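Long-range contacts in condensin complex subunit 3 (Schizosaccharomyces pombe, PDB 5OQR), which serves as a regulatory subunit of condensin, the complex required to convert interphase chromatin into condensed, mitotic-like chromosomes: residues Leu127-Leu131 against Ile162-Leu166; Leu139-Val143 against Ser178-Asn182; Ala202-Lys206 against Asp237-Val242; Ile224-Val228 against Arg268-Asn274; Leu608-Tyr612 against Leu627-Phe631. One frame throughout, in Å; residues are numbered along the deposited sequence.

In the fold
All five contacts join parts of an all-helical chain built on HEAT repeats. Interactions 1 and 2 both link HEAT 3 to HEAT 4, and their segments alternate along the chain. They touch, with V130 CG1 3.7 Å from A141 CB. Interaction 3 lies further along, its centre about 20 Å from that of interaction 2. The two meet where L180 packs on N204. Interactions 3 and 4 also alternate in sequence, but their nearest atoms stay about 11 Å apart. Interaction 5 belongs to the C-terminal part of the chain. Its nearest atoms come within about 7 Å of interaction 3, although nearly 370 residues separate them in sequence.

Interaction 1: residues Leu127-Leu131 against Ile162-Leu166; sequences LSRVL and ILLFL
V130 packs against I162 and L166, joining HEAT repeat 3 to HEAT repeat 4. V130 lies near the C-terminal end of helix 116-129. I162 and L166 are one turn apart on helix 158-169. The tight part of the contact centres on V130. Its chi1 of -64° puts CG2 between the backbone N and the carbonyl carbon, facing the second helix. There CG2 meets I162 CG2 at 3.7 Å, and the two side chains cross at about a right angle. V130 CB rests 3.7 Å from CD1 of L166, so the valine touches both residues. Its other methyl, CG1, is turned to A141 and V142 of helix 135-145. At one end, L127 adds its CD2 methyl to the CD1 end of I162.

The other side is looser. L131 approaches only with CD2, which is 4.2 Å from L166 CD2. F165 is exposed and lies at the margin. In the assembly an aromatic side chain of another protein chain meets the F165 ring, with planes about 25° apart, and aromatic side chains of that chain also pack on L131 and L166. Within the contact, the F165 ring is touched obliquely by the L131 CD2 methyl, 4.4 Å from CE1.

Interaction 2: residues Leu139-Val143 against Ser178-Asn182; sequences LEAVV and SVLLN
S178 faces L139, V142 and V143 in a helix-to-helix contact between helix 135-145 and helix 173-182. The segments 139-143 and 178-182 run nearly parallel, with 14° between their directions. Their axes come within 9.2 Å. S178 enters between the three residues of the first helix. Its OG is anti to the backbone N (chi1 -174°), and this sends the hydroxyl across to helix 135-145. OG gives a weak hydrogen bond to L139 O at 3.4 Å, a carbonyl within the helix. Around this polar atom the neighbours are mostly methyls: CD2 of L139, CG2 of V142 and CG2 of V143. S178 CB adds apolar contact, 3.8 Å from V142 CG2.

Segment 139-143 belongs to HEAT 3 and segment 178-182 to HEAT 4, so the contact is one of the inter-repeat joints of the solenoid. Next to the serine, V142 and V179 cross at about a right angle, with V142 CG1 3.9 Å from V179 CG2. These two valines also pack on helix 158-169, V142 on L166 and V179 on L163 and L167. On the partly exposed side, N182 ND2 comes within 4.4 Å of V143 CG2. It also donates back to S178 O, a bond modelled very short.

Interaction 3: residues Ala202-Lys206 against Asp237-Val242; sequences AANRK and DRDESV
D237 meets R205 in a salt bridge at the start of the second segment. D237 OD1 lies 2.8 Å from R205 NH2, at the edge of the guanidinium and in its plane. OD2 takes a weak hydrogen bond from the same NH2 at 3.1 Å. The carboxylate and guanidinium planes are 31° apart. R205 has further partners: its NE bonds to D199 O and its NH1 to V200 O. The CA of A202 covers one guanidinium face. These contacts hold the group in place. An apolar side chain of another protein chain also packs on R205.

D237 OD1 also accepts from D239 N at 2.8 Å, which makes an Asx turn. D237 thus ties the arginine to the turn that leads into helix 240-257. D239 is the N-cap of that helix. Its OD1 takes S241 N at 2.7 Å on the anti side, and a weaker bond from V242 N. The other oxygen, OD2, lies over A202 CB. S241 adds a marginal contact, with CB 4.1 Å from K206 CD. V242 fills the centre. Its CG1 is 3.7 Å from R205 CB. Its CG2 touches the CB atoms of both A202 and K206.

The contact sets the first turn of helix 202-212 against the N-terminus of helix 240-257, which belongs to HEAT repeat 5. Helix 202-212 turns another side to helix 173-182, where A203 packs on R177 and N204 OD1 bonds to R177 NH1.

Interaction 4: residues Ile224-Val228 against Arg268-Asn274; sequences IKKRV and RLDVSNN
R227 leaves its helix with chi1 at -52° and then runs extended from CG to NE, which carries its guanidinium to the backbone of R268. K225 instead bends at chi2 (-60°), which swings its amine round to D270. The contact joins the first turn of helix 224-235, in HEAT repeat 5, to the loop 268-274 that leads into helix 275-288.

R227 NH1 donates to R268 O at 2.9 Å, with an N-H...acceptor angle of 154°. The carbonyl oxygen lies in the guanidinium plane. The other two nitrogens bond to carbonyls just before the helix, NE to L222 O and NH2 to R220 O. The group is therefore fixed in rotation. Back at the base of the side chain, R227 CB lies 4.1 Å from L269 CD2.

The K225 NZ to D270 OD1 salt bridge is long, at 3.6 Å, and lies at the margin. Between these polar ends the first helix offers methyl groups. I224 CG2 sits 4.0 Å from D270 CB. V228 spreads its two methyls over the loop: CG2 is 3.7 Å from L269 O, and CG1 is 3.8 Å from N274 OD1.

The loop is braced by its own asparagines. N273 ND2 reaches D270 OD1 at 2.9 Å. D270 O is gripped from opposite faces of its plane by N273 N and N274 ND2. The N274 ND2 bond to D270 O, at 2.8 Å, comes from above the carbonyl plane rather than along a lone pair.

Interaction 5: residues Leu608-Tyr612 against Leu627-Phe631; sequences LIIQY and LGYFF
Y612 lies across L627, G628 and F631 from its CB to its hydroxyl. Y612 CB touches CD1 of L627 at 3.7 Å. With CG anti to the backbone N (chi1 173°), the side chain then slides past those of L627 and F631, which point the opposite way. Y612 CG meets F631 CE2 at 3.6 Å. Y612 CD1 lies 3.5 Å from L627 CB, and CD2 also touches F631 CE2, which sits over one face of the ring. Further out, Y612 CE1 is 3.8 Å from the backbone N of G628. At the tip, Y612 OH reaches CA of G628, where the glycine presents only backbone.

The two segments lie on successive helices, 601-613 and 621-635. They run roughly antiparallel, at 143°, and form a helical hairpin in the C-terminal part of this alpha-solenoid. F631 brings CE2 over the tyrosine ring. The Y612 and F631 ring centroids are 5.1 Å apart and their planes are turned 58°, so the pair is oblique.

On its other flank the F631 ring is touched by I609, with I609 CG1 3.5 Å from F631 CE1. L608 fills the next position: its CD2 lies 3.6 Å from L627 CD2, and its CD1 points to the F630 ring. Outside the two segments, W682 stacks on F631, and R624 makes a cation-pi contact with Y612.

Interaction 1: residues Leu127-Leu131 against Ile162-Leu166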
# COMPACT_ATOMS: atom_id res chain seq x y z
N LEU A 127 -16.01 -27.40 14.88
CA LEU A 127 -16.23 -26.77 13.58
C LEU A 127 -17.35 -25.74 13.64
O LEU A 127 -17.30 -24.73 12.93
CB LEU A 127 -16.55 -27.83 12.53
CG LEU A 127 -15.41 -28.81 12.23
CD1 LEU A 127 -15.98 -30.12 11.74
CD2 LEU A 127 -14.48 -28.24 11.18
N SER A 128 -18.36 -25.98 14.47
CA SER A 128 -19.41 -24.99 14.66
C SER A 128 -18.95 -23.83 15.54
O SER A 128 -19.49 -22.72 15.42
CB SER A 128 -20.65 -25.65 15.28
OG SER A 128 -20.32 -26.86 15.93
N ARG A 129 -17.97 -24.06 16.42
CA ARG A 129 -17.55 -23.03 17.36
C ARG A 129 -16.81 -21.89 16.66
O ARG A 129 -17.07 -20.72 16.94
CB ARG A 129 -16.68 -23.64 18.46
CG ARG A 129 -17.44 -24.07 19.71
CD ARG A 129 -18.24 -22.92 20.29
NE ARG A 129 -19.61 -22.91 19.80
CZ ARG A 129 -20.35 -21.82 19.64
NH1 ARG A 129 -21.60 -21.92 19.18
NH2 ARG A 129 -19.86 -20.62 19.92
N VAL A 130 -15.91 -22.23 15.73
CA VAL A 130 -15.03 -21.26 15.08
C VAL A 130 -15.87 -20.19 14.41
O VAL A 130 -15.34 -19.17 13.95
CB VAL A 130 -14.09 -21.96 14.06
CG1 VAL A 130 -13.17 -22.92 14.78
CG2 VAL A 130 -14.90 -22.67 12.99
N LEU A 131 -17.18 -20.41 14.31
CA LEU A 131 -18.11 -19.38 13.89
C LEU A 131 -18.85 -18.76 15.07
O LEU A 131 -20.01 -18.34 14.94
CB LEU A 131 -19.11 -19.95 12.88
CG LEU A 131 -18.49 -20.86 11.82
CD1 LEU A 131 -19.55 -21.45 10.91
CD2 LEU A 131 -17.43 -20.11 11.01
N ILE A 162 -12.13 -24.29 6.28
CA ILE A 162 -12.76 -23.39 7.23
C ILE A 162 -11.75 -22.38 7.76
O ILE A 162 -12.10 -21.23 8.03
CB ILE A 162 -13.40 -24.21 8.37
CG1 ILE A 162 -14.58 -25.01 7.81
CG2 ILE A 162 -13.86 -23.30 9.51
CD1 ILE A 162 -15.00 -26.14 8.69
N LEU A 163 -10.49 -22.80 7.93
CA LEU A 163 -9.48 -21.89 8.45
C LEU A 163 -9.11 -20.83 7.42
O LEU A 163 -9.00 -19.65 7.76
CB LEU A 163 -8.26 -22.69 8.90
CG LEU A 163 -8.56 -23.70 10.00
CD1 LEU A 163 -7.40 -24.66 10.21
CD2 LEU A 163 -8.91 -22.99 11.31
N LEU A 164 -8.91 -21.24 6.17
CA LEU A 164 -8.75 -20.27 5.09
C LEU A 164 -9.87 -19.24 5.12
O LEU A 164 -9.65 -18.05 4.86
CB LEU A 164 -8.74 -20.97 3.74
CG LEU A 164 -7.75 -22.12 3.53
CD1 LEU A 164 -8.07 -22.83 2.22
CD2 LEU A 164 -6.33 -21.61 3.53
N PHE A 165 -11.08 -19.69 5.45
CA PHE A 165 -12.26 -18.83 5.38
C PHE A 165 -12.24 -17.76 6.46
O PHE A 165 -12.58 -16.60 6.20
CB PHE A 165 -13.51 -19.71 5.48
CG PHE A 165 -14.78 -18.95 5.71
CD1 PHE A 165 -15.26 -18.77 6.99
CD2 PHE A 165 -15.50 -18.44 4.65
CE1 PHE A 165 -16.44 -18.09 7.21
CE2 PHE A 165 -16.68 -17.76 4.86
CZ PHE A 165 -17.15 -17.58 6.15
N LEU A 166 -11.83 -18.12 7.68
CA LEU A 166 -11.75 -17.14 8.76
C LEU A 166 -10.52 -16.25 8.59
O LEU A 166 -10.61 -15.02 8.70
CB LEU A 166 -11.72 -17.84 10.11
CG LEU A 166 -13.00 -18.57 10.50
CD1 LEU A 166 -12.77 -19.42 11.73
CD2 LEU A 166 -14.13 -17.58 10.74

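Interaction 2: residues Leu139-Val143 against Ser178-Asn182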
# COMPACT_ATOMS: atom_id res chain seq x y z
N LEU A 139 -10.97 -17.29 18.62
CA LEU A 139 -9.52 -17.33 18.77
C LEU A 139 -9.08 -18.68 19.33
O LEU A 139 -8.28 -19.39 18.71
CB LEU A 139 -9.07 -16.19 19.69
CG LEU A 139 -7.61 -15.73 19.58
CD1 LEU A 139 -7.39 -14.51 20.45
CD2 LEU A 139 -6.62 -16.83 19.95
N GLU A 140 -9.59 -19.05 20.50
CA GLU A 140 -9.19 -20.31 21.12
C GLU A 140 -9.73 -21.52 20.38
O GLU A 140 -9.18 -22.61 20.52
CB GLU A 140 -9.66 -20.34 22.58
CG GLU A 140 -9.09 -19.23 23.43
CD GLU A 140 -7.59 -19.33 23.61
OE1 GLU A 140 -7.03 -20.39 23.26
OE2 GLU A 140 -6.98 -18.36 24.09
N ALA A 141 -10.80 -21.35 19.59
CA ALA A 141 -11.39 -22.49 18.90
C ALA A 141 -10.50 -22.97 17.76
O ALA A 141 -10.29 -24.17 17.59
CB ALA A 141 -12.78 -22.13 18.39
N VAL A 142 -9.98 -22.04 16.96
CA VAL A 142 -9.12 -22.43 15.84
C VAL A 142 -7.85 -23.09 16.37
O VAL A 142 -7.34 -24.05 15.77
CB VAL A 142 -8.80 -21.22 14.95
CG1 VAL A 142 -10.09 -20.55 14.48
CG2 VAL A 142 -7.91 -20.21 15.67
N VAL A 143 -7.33 -22.61 17.50
CA VAL A 143 -6.17 -23.24 18.11
C VAL A 143 -6.50 -24.67 18.50
O VAL A 143 -5.73 -25.60 18.23
CB VAL A 143 -5.69 -22.43 19.33
CG1 VAL A 143 -4.42 -23.04 19.91
CG2 VAL A 143 -5.44 -20.97 18.94
N SER A 178 -4.28 -15.99 14.86
CA SER A 178 -4.27 -17.35 15.40
C SER A 178 -4.40 -18.38 14.28
O SER A 178 -3.69 -19.39 14.28
CB SER A 178 -5.41 -17.51 16.41
OG SER A 178 -5.33 -18.77 17.05
N VAL A 179 -5.29 -18.13 13.33
CA VAL A 179 -5.40 -19.02 12.17
C VAL A 179 -4.10 -18.97 11.37
O VAL A 179 -3.61 -20.00 10.88
CB VAL A 179 -6.61 -18.63 11.30
CG1 VAL A 179 -6.86 -19.70 10.25
CG2 VAL A 179 -7.86 -18.42 12.14
N LEU A 180 -3.53 -17.78 11.23
CA LEU A 180 -2.31 -17.60 10.46
C LEU A 180 -1.14 -18.36 11.07
O LEU A 180 -0.21 -18.75 10.36
CB LEU A 180 -1.99 -16.11 10.35
CG LEU A 180 -0.73 -15.67 9.62
CD1 LEU A 180 -0.60 -16.34 8.26
CD2 LEU A 180 -0.75 -14.16 9.47
N LEU A 181 -1.18 -18.58 12.38
CA LEU A 181 -0.05 -19.17 13.09
C LEU A 181 -0.14 -20.68 13.25
O LEU A 181 0.84 -21.31 13.67
CB LEU A 181 0.09 -18.53 14.48
CG LEU A 181 1.00 -17.31 14.57
CD1 LEU A 181 0.79 -16.59 15.89
CD2 LEU A 181 2.45 -17.72 14.41
N ASN A 182 -1.29 -21.29 12.94
CA ASN A 182 -1.47 -22.72 13.15
C ASN A 182 -1.97 -23.47 11.93
O ASN A 182 -2.05 -24.70 11.98
CB ASN A 182 -2.46 -22.96 14.31
CG ASN A 182 -2.05 -22.25 15.58
OD1 ASN A 182 -1.38 -22.83 16.44
ND2 ASN A 182 -2.46 -21.00 15.71

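Interaction 3: residues Ala202-Lys206 against Asp237-Val242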
# COMPACT_ATOMS: atom_id res chain seq x y z
N ALA A 202 -0.66 -4.48 11.55
CA ALA A 202 0.78 -4.62 11.35
C ALA A 202 1.29 -5.94 11.93
O ALA A 202 2.14 -6.60 11.32
CB ALA A 202 1.51 -3.44 11.99
N ALA A 203 0.80 -6.33 13.10
CA ALA A 203 1.28 -7.56 13.73
C ALA A 203 1.00 -8.77 12.84
O ALA A 203 1.82 -9.68 12.75
CB ALA A 203 0.64 -7.74 15.10
N ASN A 204 -0.16 -8.79 12.18
CA ASN A 204 -0.47 -9.90 11.28
C ASN A 204 0.48 -9.92 10.09
O ASN A 204 0.96 -10.98 9.69
CB ASN A 204 -1.92 -9.81 10.81
CG ASN A 204 -2.91 -9.88 11.94
OD1 ASN A 204 -2.68 -9.32 13.02
ND2 ASN A 204 -4.01 -10.59 11.73
N ARG A 205 0.76 -8.75 9.52
CA ARG A 205 1.74 -8.67 8.44
C ARG A 205 3.10 -9.18 8.90
O ARG A 205 3.72 -10.02 8.24
CB ARG A 205 1.86 -7.23 7.94
CG ARG A 205 0.72 -6.79 7.05
CD ARG A 205 0.94 -5.39 6.52
NE ARG A 205 0.09 -4.41 7.21
CZ ARG A 205 0.52 -3.30 7.81
NH1 ARG A 205 -0.36 -2.50 8.40
NH2 ARG A 205 1.80 -2.98 7.83
N LYS A 206 3.57 -8.68 10.05
CA LYS A 206 4.86 -9.10 10.56
C LYS A 206 4.91 -10.60 10.82
O LYS A 206 5.97 -11.22 10.67
CB LYS A 206 5.17 -8.33 11.85
CG LYS A 206 6.38 -8.83 12.59
CD LYS A 206 6.79 -7.84 13.65
CE LYS A 206 7.48 -8.52 14.80
NZ LYS A 206 8.73 -9.20 14.40
N ASP A 237 7.03 -1.89 3.28
CA ASP A 237 5.91 -1.79 4.20
C ASP A 237 5.98 -0.49 5.00
O ASP A 237 7.06 0.03 5.29
CB ASP A 237 5.89 -2.98 5.15
CG ASP A 237 4.59 -3.09 5.92
OD1 ASP A 237 4.48 -2.49 7.01
OD2 ASP A 237 3.66 -3.76 5.42
N ARG A 238 4.81 0.03 5.36
CA ARG A 238 4.73 1.31 6.04
C ARG A 238 5.15 1.20 7.50
O ARG A 238 5.62 2.19 8.08
CB ARG A 238 3.30 1.86 5.96
CG ARG A 238 2.75 1.94 4.55
CD ARG A 238 3.25 3.18 3.83
NE ARG A 238 2.80 3.22 2.44
CZ ARG A 238 2.80 4.30 1.67
NH1 ARG A 238 3.20 5.47 2.16
NH2 ARG A 238 2.37 4.23 0.42
N ASP A 239 4.99 0.03 8.11
CA ASP A 239 5.31 -0.16 9.52
C ASP A 239 6.78 -0.52 9.68
O ASP A 239 7.29 -1.40 8.99
CB ASP A 239 4.43 -1.24 10.14
CG ASP A 239 4.56 -1.31 11.65
OD1 ASP A 239 5.61 -1.78 12.13
OD2 ASP A 239 3.62 -0.90 12.35
N GLU A 240 7.45 0.16 10.61
CA GLU A 240 8.87 -0.06 10.82
C GLU A 240 9.18 -1.49 11.23
O GLU A 240 10.24 -2.02 10.89
CB GLU A 240 9.39 0.91 11.89
CG GLU A 240 10.89 1.04 11.96
CD GLU A 240 11.34 2.07 12.98
OE1 GLU A 240 10.49 2.84 13.46
OE2 GLU A 240 12.55 2.10 13.31
N SER A 241 8.26 -2.14 11.96
CA SER A 241 8.52 -3.49 12.45
C SER A 241 8.31 -4.54 11.36
O SER A 241 9.12 -5.47 11.23
CB SER A 241 7.63 -3.80 13.65
OG SER A 241 8.13 -3.17 14.82
N VAL A 242 7.23 -4.43 10.60
CA VAL A 242 7.00 -5.37 9.50
C VAL A 242 8.14 -5.29 8.51
O VAL A 242 8.67 -6.31 8.04
CB VAL A 242 5.64 -5.09 8.82
CG1 VAL A 242 5.35 -6.16 7.78
CG2 VAL A 242 4.51 -5.02 9.84

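Interaction 4: residues Ile224-Val228 against Arg268-Asn274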
# COMPACT_ATOMS: atom_id res chain seq x y z
N ILE A 224 9.03 -17.71 -8.76
CA ILE A 224 9.83 -16.49 -8.84
C ILE A 224 8.94 -15.27 -8.63
O ILE A 224 9.34 -14.30 -7.98
CB ILE A 224 10.58 -16.43 -10.19
CG1 ILE A 224 11.54 -17.62 -10.29
CG2 ILE A 224 11.33 -15.10 -10.32
CD1 ILE A 224 12.44 -17.61 -11.52
N LYS A 225 7.72 -15.30 -9.18
CA LYS A 225 6.82 -14.17 -9.01
C LYS A 225 6.28 -14.07 -7.59
O LYS A 225 5.86 -12.99 -7.17
CB LYS A 225 5.67 -14.26 -10.01
CG LYS A 225 6.14 -14.48 -11.45
CD LYS A 225 7.03 -13.34 -11.95
CE LYS A 225 7.99 -13.82 -13.03
NZ LYS A 225 9.05 -12.80 -13.32
N LYS A 226 6.28 -15.18 -6.84
CA LYS A 226 5.93 -15.11 -5.43
C LYS A 226 7.08 -14.52 -4.62
O LYS A 226 6.86 -13.66 -3.76
CB LYS A 226 5.57 -16.51 -4.91
CG LYS A 226 4.17 -16.97 -5.28
CD LYS A 226 3.87 -18.33 -4.68
CE LYS A 226 2.52 -18.86 -5.13
NZ LYS A 226 2.58 -19.49 -6.48
N ARG A 227 8.31 -14.96 -4.88
CA ARG A 227 9.47 -14.42 -4.18
C ARG A 227 9.53 -12.91 -4.31
O ARG A 227 9.85 -12.21 -3.34
CB ARG A 227 10.75 -15.04 -4.72
CG ARG A 227 10.78 -16.56 -4.77
CD ARG A 227 11.96 -17.04 -5.58
NE ARG A 227 11.90 -18.48 -5.84
CZ ARG A 227 12.70 -19.11 -6.70
NH1 ARG A 227 13.61 -18.44 -7.38
NH2 ARG A 227 12.58 -20.42 -6.87
N VAL A 228 9.25 -12.39 -5.50
CA VAL A 228 9.37 -10.95 -5.73
C VAL A 228 8.22 -10.21 -5.08
O VAL A 228 8.40 -9.13 -4.50
CB VAL A 228 9.45 -10.67 -7.25
CG1 VAL A 228 9.46 -9.17 -7.52
CG2 VAL A 228 10.70 -11.32 -7.83
N ARG A 268 17.98 -15.89 -8.40
CA ARG A 268 16.67 -16.48 -8.17
C ARG A 268 15.57 -15.43 -8.08
O ARG A 268 14.48 -15.73 -7.60
CB ARG A 268 16.70 -17.32 -6.89
CG ARG A 268 17.68 -18.48 -6.91
CD ARG A 268 17.14 -19.69 -7.66
NE ARG A 268 17.09 -19.48 -9.10
CZ ARG A 268 18.11 -19.66 -9.93
NH1 ARG A 268 19.29 -20.05 -9.46
NH2 ARG A 268 17.96 -19.45 -11.23
N LEU A 269 15.85 -14.20 -8.53
CA LEU A 269 14.87 -13.13 -8.49
C LEU A 269 14.57 -12.54 -9.86
O LEU A 269 13.74 -11.63 -9.96
CB LEU A 269 15.34 -12.01 -7.55
CG LEU A 269 15.51 -12.39 -6.08
CD1 LEU A 269 16.05 -11.20 -5.31
CD2 LEU A 269 14.20 -12.87 -5.48
N ASP A 270 15.22 -13.02 -10.92
CA ASP A 270 14.99 -12.53 -12.28
C ASP A 270 15.09 -11.00 -12.33
O ASP A 270 14.14 -10.29 -12.67
CB ASP A 270 13.63 -13.01 -12.80
CG ASP A 270 13.49 -12.86 -14.30
OD1 ASP A 270 12.35 -12.74 -14.78
OD2 ASP A 270 14.53 -12.87 -14.99
N VAL A 271 16.28 -10.51 -11.98
CA VAL A 271 16.46 -9.09 -11.74
C VAL A 271 16.20 -8.27 -12.99
O VAL A 271 15.74 -7.13 -12.91
CB VAL A 271 17.88 -8.82 -11.19
CG1 VAL A 271 18.08 -9.58 -9.88
CG2 VAL A 271 18.94 -9.21 -12.20
N SER A 272 16.49 -8.83 -14.17
CA SER A 272 16.27 -8.08 -15.40
C SER A 272 14.80 -7.73 -15.59
O SER A 272 14.48 -6.72 -16.23
CB SER A 272 16.80 -8.87 -16.60
OG SER A 272 16.32 -10.20 -16.58
N ASN A 273 13.90 -8.55 -15.05
CA ASN A 273 12.47 -8.28 -15.13
C ASN A 273 11.90 -7.72 -13.83
O ASN A 273 10.74 -7.31 -13.82
CB ASN A 273 11.72 -9.56 -15.50
CG ASN A 273 11.95 -9.98 -16.93
OD1 ASN A 273 11.44 -9.36 -17.86
ND2 ASN A 273 12.72 -11.04 -17.12
N ASN A 274 12.69 -7.69 -12.76
CA ASN A 274 12.25 -7.16 -11.47
C ASN A 274 13.36 -6.29 -10.89
O ASN A 274 13.89 -6.53 -9.81
CB ASN A 274 11.87 -8.30 -10.52
CG ASN A 274 10.96 -9.31 -11.16
OD1 ASN A 274 9.75 -9.10 -11.26
ND2 ASN A 274 11.52 -10.42 -11.61
O HOH W 1 14.38 -19.13 -9.60

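Interaction 5: residues Leu608-Tyr612 against Leu627-Phe631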
# COMPACT_ATOMS: atom_id res chain seq x y z
N LEU A 608 -14.60 15.10 -9.39
CA LEU A 608 -13.56 14.20 -8.92
C LEU A 608 -14.07 13.30 -7.81
O LEU A 608 -13.89 12.08 -7.85
CB LEU A 608 -12.35 15.00 -8.43
CG LEU A 608 -11.11 15.13 -9.32
CD1 LEU A 608 -9.99 15.75 -8.50
CD2 LEU A 608 -10.65 13.80 -9.89
N ILE A 609 -14.71 13.89 -6.80
CA ILE A 609 -15.19 13.11 -5.66
C ILE A 609 -16.22 12.09 -6.11
O ILE A 609 -16.23 10.95 -5.65
CB ILE A 609 -15.74 14.06 -4.58
CG1 ILE A 609 -14.59 14.87 -3.98
CG2 ILE A 609 -16.48 13.27 -3.48
CD1 ILE A 609 -15.01 15.90 -2.96
N ILE A 610 -17.11 12.49 -7.03
CA ILE A 610 -18.14 11.57 -7.50
C ILE A 610 -17.50 10.37 -8.18
O ILE A 610 -17.76 9.21 -7.82
CB ILE A 610 -19.12 12.30 -8.44
CG1 ILE A 610 -19.93 13.33 -7.66
CG2 ILE A 610 -20.05 11.30 -9.13
CD1 ILE A 610 -20.91 14.13 -8.48
N GLN A 611 -16.65 10.62 -9.18
CA GLN A 611 -16.00 9.53 -9.90
C GLN A 611 -15.19 8.66 -8.95
O GLN A 611 -15.20 7.43 -9.05
CB GLN A 611 -15.11 10.09 -11.00
CG GLN A 611 -14.86 9.13 -12.14
CD GLN A 611 -16.05 9.02 -13.07
OE1 GLN A 611 -16.58 10.03 -13.53
NE2 GLN A 611 -16.49 7.80 -13.34
N TYR A 612 -14.47 9.29 -8.01
CA TYR A 612 -13.63 8.54 -7.08
C TYR A 612 -14.45 7.52 -6.29
O TYR A 612 -13.97 6.42 -6.00
CB TYR A 612 -12.92 9.51 -6.14
CG TYR A 612 -12.15 8.85 -5.03
CD1 TYR A 612 -11.02 8.09 -5.30
CD2 TYR A 612 -12.53 9.01 -3.71
CE1 TYR A 612 -10.30 7.49 -4.28
CE2 TYR A 612 -11.82 8.41 -2.68
CZ TYR A 612 -10.71 7.66 -2.97
OH TYR A 612 -10.00 7.06 -1.96
N LEU A 627 -6.10 9.28 -6.83
CA LEU A 627 -6.98 10.10 -6.01
C LEU A 627 -6.92 9.67 -4.55
O LEU A 627 -7.16 10.49 -3.66
CB LEU A 627 -8.41 10.02 -6.54
CG LEU A 627 -8.62 10.52 -7.97
CD1 LEU A 627 -10.10 10.51 -8.31
CD2 LEU A 627 -8.04 11.92 -8.17
N GLY A 628 -6.60 8.40 -4.29
CA GLY A 628 -6.33 7.99 -2.93
C GLY A 628 -5.19 8.76 -2.31
O GLY A 628 -5.13 8.93 -1.09
N TYR A 629 -4.27 9.25 -3.14
CA TYR A 629 -3.15 10.06 -2.67
C TYR A 629 -3.44 11.55 -2.76
O TYR A 629 -2.93 12.32 -1.93
CB TYR A 629 -1.89 9.74 -3.48
CG TYR A 629 -0.74 10.68 -3.20
CD1 TYR A 629 -0.43 11.70 -4.08
CD2 TYR A 629 0.02 10.55 -2.05
CE1 TYR A 629 0.61 12.57 -3.83
CE2 TYR A 629 1.06 11.42 -1.79
CZ TYR A 629 1.36 12.42 -2.68
OH TYR A 629 2.40 13.28 -2.41
N PHE A 630 -4.24 11.97 -3.73
CA PHE A 630 -4.46 13.40 -3.96
C PHE A 630 -5.33 14.02 -2.87
O PHE A 630 -4.99 15.05 -2.30
CB PHE A 630 -5.08 13.61 -5.34
CG PHE A 630 -5.92 14.85 -5.44
CD1 PHE A 630 -7.29 14.80 -5.22
CD2 PHE A 630 -5.35 16.07 -5.76
CE1 PHE A 630 -8.06 15.93 -5.32
CE2 PHE A 630 -6.12 17.21 -5.86
CZ PHE A 630 -7.48 17.14 -5.63
N PHE A 631 -6.48 13.40 -2.58
CA PHE A 631 -7.43 14.01 -1.65
C PHE A 631 -6.80 14.34 -0.30
O PHE A 631 -6.96 15.48 0.17
CB PHE A 631 -8.66 13.11 -1.49
CG PHE A 631 -9.62 13.19 -2.65
CD1 PHE A 631 -10.19 14.40 -3.01
CD2 PHE A 631 -9.96 12.06 -3.36
CE1 PHE A 631 -11.07 14.47 -4.07
CE2 PHE A 631 -10.84 12.13 -4.42
CZ PHE A 631 -11.40 13.34 -4.78